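Local coordinates for aryl acylamidase (bacterium CSBL00001, PDB 4YJ6), which belongs to the amidase signature family and probably hydrolyses the amide bond of N-acylated aryl amines, at residues A[198-203]-A[442-447]. Residues are numbered along the deposited sequence; the frame is centred on the assembly and turned at random.
Sequences YGFQPS and PSASVP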
loop_
_atom_site.group_PDB
_atom_site.type_symbol
_atom_site.label_atom_id
_atom_site.label_comp_id
_atom_site.label_asym_id
_atom_site.label_seq_id
_atom_site.Cartn_x
_atom_site.Cartn_y
_atom_site.Cartn_z
ATOM N N TYR A 198 -1.690 8.880 3.103
ATOM C CA TYR A 198 -0.897 9.046 1.889
ATOM C C TYR A 198 -0.178 7.744 1.586
ATOM O O TYR A 198 0.576 7.232 2.424
ATOM C CB TYR A 198 0.085 10.170 2.130
ATOM C CG TYR A 198 0.990 10.467 0.939
ATOM C CD1 TYR A 198 0.477 11.072 -0.217
ATOM C CD2 TYR A 198 2.345 10.151 0.973
ATOM C CE1 TYR A 198 1.300 11.369 -1.287
ATOM C CE2 TYR A 198 3.176 10.425 -0.100
ATOM C CZ TYR A 198 2.650 11.028 -1.226
ATOM O OH TYR A 198 3.469 11.302 -2.274
ATOM N N GLY A 199 -0.400 7.192 0.397
ATOM C CA GLY A 199 0.187 5.905 0.058
ATOM C C GLY A 199 1.114 6.100 -1.119
ATOM O O GLY A 199 0.644 6.494 -2.192
ATOM N N PHE A 200 2.406 5.788 -0.950
ATOM C CA PHE A 200 3.394 6.042 -2.007
ATOM C C PHE A 200 3.850 4.737 -2.669
ATOM O O PHE A 200 4.490 3.904 -1.999
ATOM C CB PHE A 200 4.643 6.782 -1.469
ATOM C CG PHE A 200 5.515 7.305 -2.579
ATOM C CD1 PHE A 200 5.276 8.566 -3.111
ATOM C CD2 PHE A 200 6.520 6.532 -3.122
ATOM C CE1 PHE A 200 6.041 9.062 -4.165
ATOM C CE2 PHE A 200 7.299 7.011 -4.173
ATOM C CZ PHE A 200 7.040 8.275 -4.707
ATOM N N GLN A 201 3.532 4.573 -3.960
ATOM C CA GLN A 201 3.914 3.387 -4.750
ATOM C C GLN A 201 5.082 3.788 -5.670
ATOM O O GLN A 201 4.892 4.522 -6.651
ATOM C CB GLN A 201 2.703 2.859 -5.561
ATOM C CG GLN A 201 3.072 1.737 -6.591
ATOM C CD GLN A 201 2.998 2.274 -8.000
ATOM O OE1 GLN A 201 1.944 2.776 -8.414
ATOM N NE2 GLN A 201 4.103 2.211 -8.738
ATOM N N PRO A 202 6.287 3.316 -5.356
ATOM C CA PRO A 202 7.464 3.798 -6.097
ATOM C C PRO A 202 7.558 3.247 -7.511
ATOM O O PRO A 202 6.902 2.247 -7.851
ATOM C CB PRO A 202 8.677 3.245 -5.268
ATOM C CG PRO A 202 8.106 2.586 -4.075
ATOM C CD PRO A 202 6.632 2.318 -4.328
ATOM N N SER A 203 8.415 3.869 -8.328
ATOM C CA SER A 203 8.715 3.348 -9.657
ATOM C C SER A 203 9.190 1.915 -9.557
ATOM O O SER A 203 9.902 1.583 -8.610
ATOM C CB SER A 203 9.874 4.167 -10.269
ATOM O OG SER A 203 9.467 5.512 -10.477
ATOM N N PRO A 442 5.566 5.378 -11.147
ATOM C CA PRO A 442 5.360 5.712 -9.737
ATOM C C PRO A 442 4.005 6.442 -9.553
ATOM O O PRO A 442 3.642 7.209 -10.438
ATOM C CB PRO A 442 6.505 6.684 -9.449
ATOM C CG PRO A 442 6.765 7.410 -10.802
ATOM C CD PRO A 442 6.580 6.240 -11.802
ATOM N N SER A 443 3.314 6.240 -8.435
ATOM C CA SER A 443 2.102 6.994 -8.181
ATOM C C SER A 443 1.855 7.054 -6.681
ATOM O O SER A 443 2.361 6.217 -5.934
ATOM C CB SER A 443 0.892 6.350 -8.895
ATOM O OG SER A 443 0.560 5.074 -8.348
ATOM N N ALA A 444 1.065 8.030 -6.250
ATOM C CA ALA A 444 0.731 8.102 -4.831
ATOM C C ALA A 444 -0.730 8.477 -4.701
ATOM O O ALA A 444 -1.232 9.275 -5.475
ATOM C CB ALA A 444 1.615 9.145 -4.127
ATOM N N SER A 445 -1.400 7.893 -3.718
ATOM C CA SER A 445 -2.758 8.308 -3.400
ATOM C C SER A 445 -2.693 9.440 -2.367
ATOM O O SER A 445 -2.158 9.247 -1.278
ATOM C CB SER A 445 -3.593 7.156 -2.865
ATOM O OG SER A 445 -4.937 7.618 -2.639
ATOM N N VAL A 446 -3.253 10.600 -2.722
ATOM C CA VAL A 446 -3.370 11.743 -1.811
ATOM C C VAL A 446 -4.824 11.922 -1.345
ATOM O O VAL A 446 -5.752 11.902 -2.151
ATOM C CB VAL A 446 -2.889 13.100 -2.437
ATOM C CG1 VAL A 446 -1.389 13.045 -2.715
ATOM C CG2 VAL A 446 -3.626 13.457 -3.746
ATOM N N PRO A 447 -5.022 12.147 -0.051
ATOM C CA PRO A 447 -6.393 12.331 0.439
ATOM C C PRO A 447 -7.010 13.549 -0.219
ATOM O O PRO A 447 -6.429 14.630 -0.157
ATOM C CB PRO A 447 -6.177 12.576 1.955
ATOM C CG PRO A 447 -4.931 11.709 2.273
ATOM C CD PRO A 447 -4.050 11.893 1.042
#
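The side-chain oxygen OE1 of Q201 is gripped twice: S443 OG donates to it over 2.7 Å, from above the plane of the amide, and T436 supplies a second hydrogen bond. CG of Q201 lies anti to the backbone N (chi1 171°) and the chain then bends at chi2 (-108°), which carries the amide alongside the residues that follow the strand, where NE2 bonds P202 O at 2.9 Å and also the carbonyl of H441. Replacing Q201 by alanine is likely to leave the S443 hydroxyl without this acceptor and P202 O without its amide donor. The backbones of the two strands run antiparallel, with Q201–S443 and G199–S445 as hydrogen-bonded pairs; Q201 N reaches S443 O at 2.8 Å, almost straight in line with the carbonyl. F200 and A444 form the non-hydrogen-bonded pair between them, and their side chains share the other face of the sheet. There A444 CB meets F200 CD1 at 3.8 Å and Y198 CZ at 3.6 Å, while V446 CG1 comes up to the edge of the tyrosine ring, 3.5 Å from Y198 CE1. Y198 OH is hydrogen-bonded to S474 OG, on helix 467-480. Strands 198-201 and 443-451 are neighbours in the interior of the mixed sheet of the amidase fold, flanked by strands 223-228 and 454-462, and helices 231-241 and 467-480 cover the face carrying F200.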